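Local structure of glycosyl hydrolase 25 (Streptococcus pneumoniae, 4FF5) at residues Y123-V129 and V155-M160; I182-V188 and F201-P207; V80-S84 and V138-A143; M163-E168 and S195-F201. The protein probably hydrolyses glycosidic bonds, as a family 25 glycosyl hydrolase, and is a virulence factor that takes part in host-cell invasion. All coordinates share one frame; numbering follows the deposited sequence.

In the fold
Along the chain, strand 77-84 opens interaction 3, which closes a loop of 53 residues when helix 129-143 folds back onto the strand. Before it closes, interaction 1 opens at 123-129; the two therefore cross, and interaction 1 closes at 155-160, joining the loops after two adjacent parallel strands. The second half repeats the crossing: interaction 4 opens at 163-168, interaction 2 at 182-188, then 195-201 closes the first and 201-207 the second, with Phe201 shared. Interaction 2 pairs the two parallel strands of a beta-alpha-beta unit in the TIM barrel, while interaction 4 ties helix 163-177 to the loop that leads into strand 203-207. A probable backbone hydrogen bond from Val155 N to Tyr185 O connects interactions 1 and 2.

Interaction 1 (Y123-V129 and V155-M160); sequences YVAGKSV and VEDKTM
Thr159 and Gly126 meet where two loops of the TIM barrel run side by side, the ones that leave strands 118-123 and 151-155 at their C-terminal ends, the rim on which enzymes of this fold carry their active sites. A direct hydrogen bond runs from Thr159 OG1 to Gly126 O, 2.8 Å, with the donor 39° out of the carbonyl plane. A chi1 of 53° puts OG1 there and turns the methyl CG2 toward Ala125. Water carries more of the polar contact: water 2 accepts from Glu156 N at 2.7 Å and donates to Val124 O and Asp157 O, pinning three backbone groups between the loops, and water 1 links Tyr123 OH with Glu156 OE1. The tyrosine also packs directly, its CE1 lying 3.4 Å from Glu156 CG, while its OH comes within 2.6 Å of Asp157 OD1, ring and carboxylate planes standing 79° apart. Val124 and Val155 form an apolar pair. Met160 packs by van der Waals contact on the other loop's backbone: its CG sits 3.4 Å from Lys127 C and its SD 3.6 Å from Ser128 C, just where Ser128 caps helix 129-143. Bent at chi3, the chain ends with Met160 CE 3.9 Å from Val129 N.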
loop_
_atom_site.group_PDB
_atom_site.type_symbol
_atom_site.label_atom_id
_atom_site.label_comp_id
_atom_site.label_asym_id
_atom_site.label_seq_id
_atom_site.Cartn_x
_atom_site.Cartn_y
_atom_site.Cartn_z
ATOM N N TYR A 123 -6.817 -1.921 4.824
ATOM C CA TYR A 123 -6.653 -3.102 5.665
ATOM C C TYR A 123 -7.962 -3.883 5.577
ATOM O O TYR A 123 -9.011 -3.378 5.973
ATOM C CB TYR A 123 -6.361 -2.652 7.106
ATOM C CG TYR A 123 -6.089 -3.736 8.125
ATOM C CD1 TYR A 123 -4.800 -4.278 8.239
ATOM C CD2 TYR A 123 -7.059 -4.150 9.036
ATOM C CE1 TYR A 123 -4.501 -5.240 9.182
ATOM C CE2 TYR A 123 -6.776 -5.142 9.984
ATOM C CZ TYR A 123 -5.484 -5.675 10.045
ATOM O OH TYR A 123 -5.111 -6.637 10.958
ATOM N N VAL A 124 -7.896 -5.087 5.007
ATOM C CA VAL A 124 -9.085 -5.877 4.665
ATOM C C VAL A 124 -9.482 -6.672 5.900
ATOM O O VAL A 124 -8.726 -7.508 6.370
ATOM C CB VAL A 124 -8.808 -6.814 3.461
ATOM C CG1 VAL A 124 -9.986 -7.736 3.196
ATOM C CG2 VAL A 124 -8.498 -5.996 2.214
ATOM N N ALA A 125 -10.659 -6.393 6.451
ATOM C CA ALA A 125 -11.040 -7.025 7.707
ATOM C C ALA A 125 -12.551 -7.275 7.849
ATOM O O ALA A 125 -13.026 -7.505 8.954
ATOM C CB ALA A 125 -10.514 -6.215 8.879
ATOM N N GLY A 126 -13.288 -7.246 6.739
ATOM C CA GLY A 126 -14.743 -7.582 6.748
ATOM C C GLY A 126 -15.012 -8.964 7.333
ATOM O O GLY A 126 -14.227 -9.897 7.132
ATOM N N LYS A 127 -16.105 -9.090 8.090
ATOM C CA LYS A 127 -16.470 -10.378 8.703
ATOM C C LYS A 127 -17.515 -11.133 7.903
ATOM O O LYS A 127 -17.947 -12.230 8.300
ATOM C CB LYS A 127 -16.969 -10.185 10.135
ATOM C CG LYS A 127 -16.004 -9.426 11.032
ATOM C CD LYS A 127 -16.556 -9.348 12.447
ATOM C CE LYS A 127 -15.991 -8.162 13.206
ATOM N NZ LYS A 127 -16.821 -6.925 13.054
ATOM N N SER A 128 -17.910 -10.557 6.771
ATOM C CA SER A 128 -18.889 -11.170 5.878
ATOM C C SER A 128 -18.740 -10.526 4.515
ATOM O O SER A 128 -18.110 -9.470 4.406
ATOM C CB SER A 128 -20.304 -10.907 6.394
ATOM O OG SER A 128 -20.593 -9.518 6.339
ATOM N N VAL A 129 -19.336 -11.132 3.490
ATOM C CA VAL A 129 -19.351 -10.535 2.150
ATOM C C VAL A 129 -19.878 -9.101 2.157
ATOM O O VAL A 129 -19.319 -8.231 1.475
ATOM C CB VAL A 129 -20.094 -11.399 1.101
ATOM C CG1 VAL A 129 -21.496 -11.781 1.570
ATOM C CG2 VAL A 129 -20.140 -10.701 -0.255
ATOM N N VAL A 155 -3.899 -7.675 3.376
ATOM C CA VAL A 155 -4.545 -8.844 3.955
ATOM C C VAL A 155 -3.629 -9.444 5.017
ATOM O O VAL A 155 -2.522 -9.898 4.696
ATOM C CB VAL A 155 -4.838 -9.898 2.863
ATOM C CG1 VAL A 155 -5.482 -11.141 3.468
ATOM C CG2 VAL A 155 -5.742 -9.293 1.790
ATOM N N GLU A 156 -4.043 -9.455 6.278
ATOM C CA GLU A 156 -3.155 -10.080 7.260
ATOM C C GLU A 156 -3.761 -10.788 8.449
ATOM O O GLU A 156 -3.043 -11.429 9.213
ATOM C CB GLU A 156 -2.070 -9.130 7.719
ATOM C CG GLU A 156 -2.567 -7.829 8.299
ATOM C CD GLU A 156 -1.405 -6.829 8.436
ATOM O OE1 GLU A 156 -0.844 -6.788 9.527
ATOM O OE2 GLU A 156 -1.039 -6.098 7.477
ATOM N N ASP A 157 -5.058 -10.690 8.631
ATOM C CA ASP A 157 -5.653 -11.673 9.524
ATOM C C ASP A 157 -6.990 -12.200 9.078
ATOM O O ASP A 157 -7.696 -11.584 8.257
ATOM C CB ASP A 157 -5.637 -11.222 10.977
ATOM C CG ASP A 157 -5.954 -9.787 11.121
ATOM O OD1 ASP A 157 -5.215 -9.112 11.879
ATOM O OD2 ASP A 157 -6.909 -9.347 10.434
ATOM N N LYS A 158 -7.299 -13.382 9.599
ATOM C CA LYS A 158 -8.466 -14.122 9.158
ATOM C C LYS A 158 -9.682 -13.541 9.839
ATOM O O LYS A 158 -9.864 -13.705 11.052
ATOM C CB LYS A 158 -8.321 -15.604 9.496
ATOM C CG LYS A 158 -9.411 -16.446 8.846
ATOM C CD LYS A 158 -9.557 -17.806 9.495
ATOM C CE LYS A 158 -10.683 -17.817 10.513
ATOM N NZ LYS A 158 -10.891 -19.198 11.041
ATOM N N THR A 159 -10.510 -12.847 9.066
ATOM C CA THR A 159 -11.696 -12.185 9.627
ATOM C C THR A 159 -12.979 -12.838 9.145
ATOM O O THR A 159 -14.079 -12.443 9.546
ATOM C CB THR A 159 -11.713 -10.680 9.273
ATOM O OG1 THR A 159 -11.564 -10.533 7.852
ATOM C CG2 THR A 159 -10.597 -9.966 9.978
ATOM N N MET A 160 -12.814 -13.834 8.272
ATOM C CA MET A 160 -13.899 -14.632 7.687
ATOM C C MET A 160 -13.388 -16.062 7.569
ATOM O O MET A 160 -12.204 -16.261 7.288
ATOM C CB MET A 160 -14.235 -14.136 6.269
ATOM C CG MET A 160 -15.347 -13.120 6.220
ATOM S SD MET A 160 -15.701 -12.486 4.575
ATOM C CE MET A 160 -16.529 -13.859 3.777
HETATM O O HOH W 1 -2.798 -6.753 11.814
HETATM O O HOH W 2 -6.762 -9.296 6.653
#

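Interaction 2 (I182-V188 and F201-P207); sequences IGIYVGV and FTSVWIP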
loop_
_atom_site.group_PDB
_atom_site.type_symbol
_atom_site.label_atom_id
_atom_site.label_comp_id
_atom_site.label_asym_id
_atom_site.label_seq_id
_atom_site.Cartn_x
_atom_site.Cartn_y
_atom_site.Cartn_z
ATOM N N ILE A 182 -5.391 -3.309 -9.148
ATOM C CA ILE A 182 -5.774 -3.865 -7.845
ATOM C C ILE A 182 -4.764 -4.942 -7.435
ATOM O O ILE A 182 -4.722 -6.036 -8.020
ATOM C CB ILE A 182 -7.195 -4.461 -7.819
ATOM C CG1 ILE A 182 -8.229 -3.486 -8.393
ATOM C CG2 ILE A 182 -7.606 -4.779 -6.388
ATOM C CD1 ILE A 182 -9.626 -4.090 -8.375
ATOM N N GLY A 183 -3.965 -4.612 -6.423
ATOM C CA GLY A 183 -2.910 -5.514 -5.984
ATOM C C GLY A 183 -3.214 -6.044 -4.612
ATOM O O GLY A 183 -4.082 -5.511 -3.904
ATOM N N ILE A 184 -2.511 -7.107 -4.229
ATOM C CA ILE A 184 -2.699 -7.690 -2.888
ATOM C C ILE A 184 -1.373 -7.705 -2.109
ATOM O O ILE A 184 -0.360 -8.112 -2.622
ATOM C CB ILE A 184 -3.327 -9.123 -2.936
ATOM C CG1 ILE A 184 -3.495 -9.662 -1.500
ATOM C CG2 ILE A 184 -2.467 -10.065 -3.803
ATOM C CD1 ILE A 184 -4.323 -10.934 -1.391
ATOM N N TYR A 185 -1.412 -7.200 -0.875
ATOM C CA TYR A 185 -0.348 -7.370 0.094
ATOM C C TYR A 185 -0.713 -8.530 1.038
ATOM O O TYR A 185 -1.783 -8.536 1.666
ATOM C CB TYR A 185 -0.179 -6.060 0.864
ATOM C CG TYR A 185 0.669 -6.086 2.124
ATOM C CD1 TYR A 185 1.967 -5.603 2.114
ATOM C CD2 TYR A 185 0.147 -6.561 3.336
ATOM C CE1 TYR A 185 2.724 -5.565 3.282
ATOM C CE2 TYR A 185 0.902 -6.536 4.506
ATOM C CZ TYR A 185 2.178 -6.049 4.474
ATOM O OH TYR A 185 2.911 -6.028 5.653
ATOM N N VAL A 186 0.172 -9.521 1.118
ATOM C CA VAL A 186 -0.087 -10.681 1.985
ATOM C C VAL A 186 1.235 -11.376 2.338
ATOM O O VAL A 186 2.124 -11.485 1.490
ATOM C CB VAL A 186 -1.140 -11.634 1.331
ATOM C CG1 VAL A 186 -0.677 -12.202 -0.011
ATOM C CG2 VAL A 186 -1.565 -12.748 2.291
ATOM N N GLY A 187 1.372 -11.823 3.584
ATOM C CA GLY A 187 2.574 -12.585 3.976
ATOM C C GLY A 187 2.519 -13.982 3.368
ATOM O O GLY A 187 1.431 -14.496 3.041
ATOM N N VAL A 188 3.684 -14.619 3.216
ATOM C CA VAL A 188 3.738 -15.923 2.551
ATOM C C VAL A 188 2.985 -17.001 3.363
ATOM O O VAL A 188 2.184 -17.785 2.809
ATOM C CB VAL A 188 5.196 -16.361 2.286
ATOM C CG1 VAL A 188 5.226 -17.800 1.788
ATOM C CG2 VAL A 188 5.846 -15.420 1.267
ATOM N N PHE A 201 -5.412 -10.683 -9.010
ATOM C CA PHE A 201 -4.833 -9.377 -8.732
ATOM C C PHE A 201 -3.826 -9.026 -9.810
ATOM O O PHE A 201 -3.310 -9.913 -10.496
ATOM C CB PHE A 201 -4.189 -9.347 -7.332
ATOM C CG PHE A 201 -5.190 -9.471 -6.232
ATOM C CD1 PHE A 201 -5.584 -10.718 -5.757
ATOM C CD2 PHE A 201 -5.771 -8.328 -5.681
ATOM C CE1 PHE A 201 -6.551 -10.832 -4.756
ATOM C CE2 PHE A 201 -6.723 -8.443 -4.680
ATOM C CZ PHE A 201 -7.126 -9.689 -4.221
ATOM N N THR A 202 -3.547 -7.732 -9.955
ATOM C CA THR A 202 -2.639 -7.250 -11.012
ATOM C C THR A 202 -1.195 -7.104 -10.522
ATOM O O THR A 202 -0.256 -6.947 -11.323
ATOM C CB THR A 202 -3.144 -5.935 -11.672
ATOM O OG1 THR A 202 -3.301 -4.917 -10.682
ATOM C CG2 THR A 202 -4.477 -6.135 -12.383
ATOM N N SER A 203 -1.018 -7.179 -9.203
ATOM C CA SER A 203 0.311 -7.177 -8.588
ATOM C C SER A 203 0.272 -7.800 -7.188
ATOM O O SER A 203 -0.791 -7.887 -6.563
ATOM C CB SER A 203 0.857 -5.750 -8.486
ATOM O OG SER A 203 2.209 -5.741 -8.027
ATOM N N VAL A 204 1.442 -8.210 -6.702
ATOM C CA VAL A 204 1.571 -8.797 -5.369
ATOM C C VAL A 204 2.665 -8.066 -4.607
ATOM O O VAL A 204 3.745 -7.769 -5.148
ATOM C CB VAL A 204 1.827 -10.328 -5.415
ATOM C CG1 VAL A 204 1.927 -10.888 -3.993
ATOM C CG2 VAL A 204 0.695 -11.031 -6.178
ATOM N N TRP A 205 2.382 -7.787 -3.338
ATOM C CA TRP A 205 3.290 -7.052 -2.487
ATOM C C TRP A 205 3.450 -7.883 -1.250
ATOM O O TRP A 205 2.445 -8.331 -0.675
ATOM C CB TRP A 205 2.600 -5.723 -2.218
ATOM C CG TRP A 205 3.209 -4.793 -1.226
ATOM C CD1 TRP A 205 4.520 -4.764 -0.725
ATOM C CD2 TRP A 205 2.531 -3.656 -0.630
ATOM N NE1 TRP A 205 4.672 -3.698 0.144
ATOM C CE2 TRP A 205 3.497 -3.019 0.270
ATOM C CE3 TRP A 205 1.231 -3.151 -0.702
ATOM C CZ2 TRP A 205 3.177 -1.884 1.013
ATOM C CZ3 TRP A 205 0.918 -2.016 0.065
ATOM C CH2 TRP A 205 1.869 -1.411 0.907
ATOM N N ILE A 206 4.691 -8.194 -0.868
ATOM C CA ILE A 206 4.896 -9.145 0.246
ATOM C C ILE A 206 5.837 -8.604 1.320
ATOM O O ILE A 206 6.947 -8.142 1.013
ATOM C CB ILE A 206 5.387 -10.558 -0.226
ATOM C CG1 ILE A 206 4.438 -11.168 -1.263
ATOM C CG2 ILE A 206 5.530 -11.519 0.967
ATOM C CD1 ILE A 206 4.921 -12.474 -1.902
ATOM N N PRO A 207 5.408 -8.683 2.601
ATOM C CA PRO A 207 6.336 -8.293 3.666
ATOM C C PRO A 207 7.313 -9.421 4.041
ATOM O O PRO A 207 6.929 -10.592 4.078
ATOM C CB PRO A 207 5.406 -8.001 4.841
ATOM C CG PRO A 207 4.234 -8.958 4.630
ATOM C CD PRO A 207 4.067 -9.050 3.126
HETATM O O HOH W 3 6.142 -13.205 3.999
#
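Tyr185 and Trp205 pair side by side on parallel strands 182-186 and 203-207, and the tyrosine reaches from Trp205 to Pro207. Its CB rests 3.6 Å from Trp205 CE3. Both residues project from the same face of the sheet, and chi1 of 167°, with CG anti to the backbone N, lays the tyrosine ring beside the indole. CD1 stands over the tryptophan face, 3.4 Å from Trp205 CD2; this is a T-shaped stack with planes at 73°. One atom further, CE1 meets Pro207 CD, which lies over one tyrosine face in a CH-pi contact. CZ approaches Pro207 CG, and at the tip OH passes 3.3 Å from Pro207 CB before hydrogen bonding to Gln230. On the other side of the sheet, Ile184 CB sits almost centrally over the Phe201 ring, 3.7 Å from its centroid. Ile184 bridges the strands twice, through its N to Ser203 O (3.0 Å) and its O from Trp205 N (2.9 Å), while Val186 O is buried without a polar partner. The strands and helix 188-193 form a beta-alpha-beta unit. Strand 151-155 flanks it beyond 182-186, strand 228-232 beyond 203-207, and helix 163-177 packs on Ile182 and Phe201.

Interaction 3 (V80-S84 and V138-A143); sequences VRVHS and VFYNAA
A chi1 of 170° swings the Phe139 ring out from helix 129-143 on the side away from its own backbone N, and brings the ring edge up to Val82 on strand 77-84; this is an outer helix packing on the strand barrel of the TIM fold. Val82 CB lies in the ring plane, 3.8 Å from Phe139 CD1. Its own chi1 of 175° spreads the two methyls over the helix surface: CG1 reaches Ala142 CB at 3.7 Å and CG2 reaches Ala143 CB at 4.1 Å, one turn on from the phenylalanine. The strand is irregular at this point. Val82 has a psi of -36°, far from extended, and the consecutive residues Val82 and His83 both project toward the helix. Tyr104 of helix 104-112 covers Val82 and Ala142, and Phe170 and Leu174 of helix 163-177 touch Phe139. The His83 side chain crosses Val138 at about a right angle; His83 NE2 makes a weak hydrogen bond to Asn98 O, and His83 CD2 lies only 3.4 Å from Val138 CG1.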
loop_
_atom_site.group_PDB
_atom_site.type_symbol
_atom_site.label_atom_id
_atom_site.label_comp_id
_atom_site.label_asym_id
_atom_site.label_seq_id
_atom_site.Cartn_x
_atom_site.Cartn_y
_atom_site.Cartn_z
ATOM N N VAL A 80 -0.387 4.961 0.543
ATOM C CA VAL A 80 -1.042 5.645 1.685
ATOM C C VAL A 80 -2.295 4.878 2.157
ATOM O O VAL A 80 -3.123 4.476 1.336
ATOM C CB VAL A 80 -1.417 7.108 1.290
ATOM C CG1 VAL A 80 -2.259 7.794 2.377
ATOM C CG2 VAL A 80 -0.152 7.930 1.043
ATOM N N ARG A 81 -2.450 4.688 3.463
ATOM C CA ARG A 81 -3.620 3.981 3.981
ATOM C C ARG A 81 -4.847 4.878 3.938
ATOM O O ARG A 81 -4.791 6.007 4.417
ATOM C CB ARG A 81 -3.417 3.534 5.417
ATOM C CG ARG A 81 -4.487 2.542 5.845
ATOM C CD ARG A 81 -4.301 2.098 7.285
ATOM N NE ARG A 81 -4.696 3.129 8.254
ATOM C CZ ARG A 81 -4.808 2.923 9.567
ATOM N NH1 ARG A 81 -4.586 1.717 10.070
ATOM N NH2 ARG A 81 -5.153 3.921 10.387
ATOM N N VAL A 82 -5.934 4.373 3.363
ATOM C CA VAL A 82 -7.209 5.124 3.297
ATOM C C VAL A 82 -8.277 4.501 4.221
ATOM O O VAL A 82 -9.090 5.201 4.849
ATOM C CB VAL A 82 -7.670 5.250 1.819
ATOM C CG1 VAL A 82 -9.048 5.907 1.677
ATOM C CG2 VAL A 82 -6.642 6.070 1.047
ATOM N N HIS A 83 -8.264 3.172 4.323
ATOM C CA HIS A 83 -9.255 2.486 5.129
ATOM C C HIS A 83 -8.633 1.414 5.985
ATOM O O HIS A 83 -7.751 0.677 5.535
ATOM C CB HIS A 83 -10.298 1.880 4.192
ATOM C CG HIS A 83 -11.583 1.470 4.867
ATOM N ND1 HIS A 83 -11.841 0.207 5.220
ATOM C CD2 HIS A 83 -12.695 2.216 5.249
ATOM C CE1 HIS A 83 -13.054 0.129 5.785
ATOM N NE2 HIS A 83 -13.575 1.360 5.813
ATOM N N SER A 84 -9.075 1.315 7.231
ATOM C CA SER A 84 -8.975 0.023 7.916
ATOM C C SER A 84 -10.323 -0.598 8.252
ATOM O O SER A 84 -11.230 0.063 8.790
ATOM C CB SER A 84 -8.141 0.111 9.175
ATOM O OG SER A 84 -8.325 -1.111 9.874
ATOM N N VAL A 138 -16.441 2.169 0.517
ATOM C CA VAL A 138 -15.933 3.264 1.354
ATOM C C VAL A 138 -14.511 3.677 0.943
ATOM O O VAL A 138 -14.164 4.885 0.917
ATOM C CB VAL A 138 -15.971 2.867 2.857
ATOM C CG1 VAL A 138 -15.279 3.905 3.739
ATOM C CG2 VAL A 138 -17.409 2.653 3.323
ATOM N N PHE A 139 -13.702 2.666 0.632
ATOM C CA PHE A 139 -12.276 2.811 0.280
ATOM C C PHE A 139 -12.176 3.448 -1.087
ATOM O O PHE A 139 -11.487 4.440 -1.260
ATOM C CB PHE A 139 -11.650 1.416 0.285
ATOM C CG PHE A 139 -10.250 1.325 -0.269
ATOM C CD1 PHE A 139 -9.248 2.246 0.089
ATOM C CD2 PHE A 139 -9.893 0.223 -1.059
ATOM C CE1 PHE A 139 -7.945 2.110 -0.400
ATOM C CE2 PHE A 139 -8.587 0.082 -1.529
ATOM C CZ PHE A 139 -7.610 1.017 -1.189
ATOM N N TYR A 140 -12.896 2.884 -2.060
ATOM C CA TYR A 140 -12.885 3.443 -3.400
ATOM C C TYR A 140 -13.366 4.898 -3.437
ATOM O O TYR A 140 -12.741 5.730 -4.085
ATOM C CB TYR A 140 -13.682 2.589 -4.375
ATOM C CG TYR A 140 -13.494 3.009 -5.806
ATOM C CD1 TYR A 140 -14.419 3.857 -6.430
ATOM C CD2 TYR A 140 -12.369 2.609 -6.523
ATOM C CE1 TYR A 140 -14.243 4.261 -7.742
ATOM C CE2 TYR A 140 -12.182 3.012 -7.834
ATOM C CZ TYR A 140 -13.124 3.827 -8.435
ATOM O OH TYR A 140 -12.938 4.220 -9.725
ATOM N N ASN A 141 -14.475 5.184 -2.763
ATOM C CA ASN A 141 -15.055 6.531 -2.795
ATOM C C ASN A 141 -14.180 7.560 -2.115
ATOM O O ASN A 141 -14.159 8.719 -2.522
ATOM C CB ASN A 141 -16.476 6.540 -2.232
ATOM C CG ASN A 141 -17.451 5.750 -3.091
ATOM O OD1 ASN A 141 -17.165 5.441 -4.257
ATOM N ND2 ASN A 141 -18.605 5.393 -2.517
ATOM N N ALA A 142 -13.417 7.139 -1.109
ATOM C CA ALA A 142 -12.522 8.072 -0.440
ATOM C C ALA A 142 -11.229 8.336 -1.237
ATOM O O ALA A 142 -10.715 9.442 -1.262
ATOM C CB ALA A 142 -12.214 7.592 0.973
ATOM N N ALA A 143 -10.737 7.317 -1.934
ATOM C CA ALA A 143 -9.439 7.402 -2.566
ATOM C C ALA A 143 -9.503 7.852 -4.023
ATOM O O ALA A 143 -8.593 8.535 -4.485
ATOM C CB ALA A 143 -8.732 6.047 -2.486
#

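Interaction 4 (M163-E168 and S195-F201); sequences MNEGVE and SIDTGKF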
loop_
_atom_site.group_PDB
_atom_site.type_symbol
_atom_site.label_atom_id
_atom_site.label_comp_id
_atom_site.label_asym_id
_atom_site.label_seq_id
_atom_site.Cartn_x
_atom_site.Cartn_y
_atom_site.Cartn_z
ATOM N N MET A 163 -11.285 -16.914 4.190
ATOM C CA MET A 163 -10.654 -15.633 3.940
ATOM C C MET A 163 -10.383 -15.424 2.445
ATOM O O MET A 163 -10.484 -14.298 1.967
ATOM C CB MET A 163 -9.372 -15.477 4.786
ATOM C CG MET A 163 -8.930 -14.040 4.997
ATOM S SD MET A 163 -10.226 -12.969 5.671
ATOM C CE MET A 163 -9.400 -11.405 5.332
ATOM N N ASN A 164 -10.069 -16.494 1.707
ATOM C CA ASN A 164 -9.831 -16.375 0.259
ATOM C C ASN A 164 -11.057 -15.810 -0.467
ATOM O O ASN A 164 -10.941 -14.918 -1.311
ATOM C CB ASN A 164 -9.417 -17.711 -0.370
ATOM C CG ASN A 164 -9.008 -17.566 -1.833
ATOM O OD1 ASN A 164 -8.353 -16.597 -2.211
ATOM N ND2 ASN A 164 -9.375 -18.552 -2.659
ATOM N N GLU A 165 -12.231 -16.308 -0.089
ATOM C CA GLU A 165 -13.503 -15.833 -0.649
ATOM C C GLU A 165 -13.793 -14.369 -0.276
ATOM O O GLU A 165 -14.179 -13.566 -1.134
ATOM C CB GLU A 165 -14.656 -16.719 -0.192
ATOM C CG GLU A 165 -14.783 -18.012 -0.969
ATOM N N GLY A 166 -13.593 -14.028 0.994
ATOM C CA GLY A 166 -13.813 -12.658 1.448
ATOM C C GLY A 166 -12.901 -11.670 0.744
ATOM O O GLY A 166 -13.334 -10.574 0.359
ATOM N N VAL A 167 -11.633 -12.055 0.574
ATOM C CA VAL A 167 -10.660 -11.213 -0.137
ATOM C C VAL A 167 -11.142 -10.982 -1.574
ATOM O O VAL A 167 -11.119 -9.851 -2.072
ATOM C CB VAL A 167 -9.254 -11.833 -0.113
ATOM C CG1 VAL A 167 -8.340 -11.162 -1.141
ATOM C CG2 VAL A 167 -8.668 -11.727 1.296
ATOM N N GLU A 168 -11.587 -12.062 -2.224
ATOM C CA GLU A 168 -12.157 -11.960 -3.554
ATOM C C GLU A 168 -13.406 -11.081 -3.584
ATOM O O GLU A 168 -13.589 -10.328 -4.530
ATOM C CB GLU A 168 -12.471 -13.350 -4.137
ATOM C CG GLU A 168 -13.278 -13.312 -5.434
ATOM C CD GLU A 168 -12.606 -12.551 -6.580
ATOM O OE1 GLU A 168 -11.402 -12.232 -6.519
ATOM O OE2 GLU A 168 -13.297 -12.286 -7.595
ATOM N N SER A 195 -4.882 -20.412 1.719
ATOM C CA SER A 195 -5.043 -20.612 0.285
ATOM C C SER A 195 -5.513 -19.335 -0.412
ATOM O O SER A 195 -6.403 -19.381 -1.268
ATOM C CB SER A 195 -6.053 -21.742 0.016
ATOM O OG SER A 195 -5.615 -22.962 0.575
ATOM N N ILE A 196 -4.916 -18.205 -0.029
ATOM C CA ILE A 196 -5.248 -16.911 -0.620
ATOM C C ILE A 196 -4.723 -16.881 -2.046
ATOM O O ILE A 196 -3.507 -16.872 -2.281
ATOM C CB ILE A 196 -4.636 -15.719 0.144
ATOM C CG1 ILE A 196 -4.996 -15.735 1.644
ATOM C CG2 ILE A 196 -5.076 -14.414 -0.514
ATOM C CD1 ILE A 196 -6.465 -15.530 1.974
ATOM N N ASP A 197 -5.664 -16.882 -2.976
ATOM C CA ASP A 197 -5.381 -16.879 -4.404
ATOM C C ASP A 197 -5.030 -15.470 -4.835
ATOM O O ASP A 197 -5.834 -14.544 -4.679
ATOM C CB ASP A 197 -6.630 -17.345 -5.137
ATOM C CG ASP A 197 -6.371 -17.711 -6.595
ATOM O OD1 ASP A 197 -5.299 -17.386 -7.153
ATOM O OD2 ASP A 197 -7.277 -18.336 -7.181
ATOM N N THR A 198 -3.836 -15.295 -5.382
ATOM C CA THR A 198 -3.427 -13.966 -5.843
ATOM C C THR A 198 -3.643 -13.774 -7.362
ATOM O O THR A 198 -3.396 -12.688 -7.892
ATOM C CB THR A 198 -1.961 -13.660 -5.474
ATOM O OG1 THR A 198 -1.078 -14.471 -6.267
ATOM C CG2 THR A 198 -1.704 -13.923 -3.981
ATOM N N GLY A 199 -4.100 -14.830 -8.033
ATOM C CA GLY A 199 -4.170 -14.890 -9.506
ATOM C C GLY A 199 -4.920 -13.758 -10.198
ATOM O O GLY A 199 -4.505 -13.277 -11.243
ATOM N N LYS A 200 -6.031 -13.316 -9.613
ATOM C CA LYS A 200 -6.838 -12.259 -10.221
ATOM C C LYS A 200 -6.365 -10.827 -9.937
ATOM O O LYS A 200 -6.863 -9.864 -10.553
ATOM C CB LYS A 200 -8.301 -12.427 -9.839
ATOM C CG LYS A 200 -8.877 -13.770 -10.265
ATOM C CD LYS A 200 -10.364 -13.649 -10.489
ATOM C CE LYS A 200 -11.152 -14.396 -9.446
ATOM N NZ LYS A 200 -12.537 -14.549 -9.993
ATOM N N PHE A 201 -5.412 -10.683 -9.010
ATOM C CA PHE A 201 -4.833 -9.377 -8.732
ATOM C C PHE A 201 -3.826 -9.026 -9.810
ATOM O O PHE A 201 -3.310 -9.913 -10.496
ATOM C CB PHE A 201 -4.189 -9.347 -7.332
ATOM C CG PHE A 201 -5.190 -9.471 -6.232
ATOM C CD1 PHE A 201 -5.584 -10.718 -5.757
ATOM C CD2 PHE A 201 -5.771 -8.328 -5.681
ATOM C CE1 PHE A 201 -6.551 -10.832 -4.756
ATOM C CE2 PHE A 201 -6.723 -8.443 -4.680
ATOM C CZ PHE A 201 -7.126 -9.689 -4.221
HETATM O O HOH W 4 -8.289 -14.012 -3.205
#
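Asn164 takes a backbone hydrogen bond from Asp197 in an unusual way: Asp197 N reaches Asn164 OD1 at 2.8 Å along an almost straight N-H (170°), yet it comes from above the side-chain amide plane, 54° out of it. Here helix 163-177 of the TIM barrel's outer layer meets the loop between helix 188-193 and strand 203-207. Near the start of that loop, Ser195 is the C-prime residue of the Schellman motif ending the shorter helix; an Asx turn follows, Asp197 OD1 accepting from Gly199 N. The Ser195 carbonyl closes on the same amide, its O 3.2 Å from Asn164 CG. Chi1 of Asn164 is -173°, which carries the amide off the helix to reach both neighbours. Water 4 lies within hydrogen-bonding distance of both Asn164 OD1 and Asp197 O.

Next to the polar group the contact turns apolar. Ile196 CD1 pushes in against the helix start, 4.0 Å from Met163 CB and 3.7 Å from Asn164 N, and Ile184 of strand 182-186 backs both Ile196 and Val167. At the outer end Lys200 NZ makes a long, weak salt bridge of 3.4 Å with Glu168 OE2, crossing that side chain at about a right angle; the other carboxylate oxygen pairs with Arg171. Between these, Val167 CG1 touches the rim of the Phe201 ring near its plane, 3.6 Å from CZ.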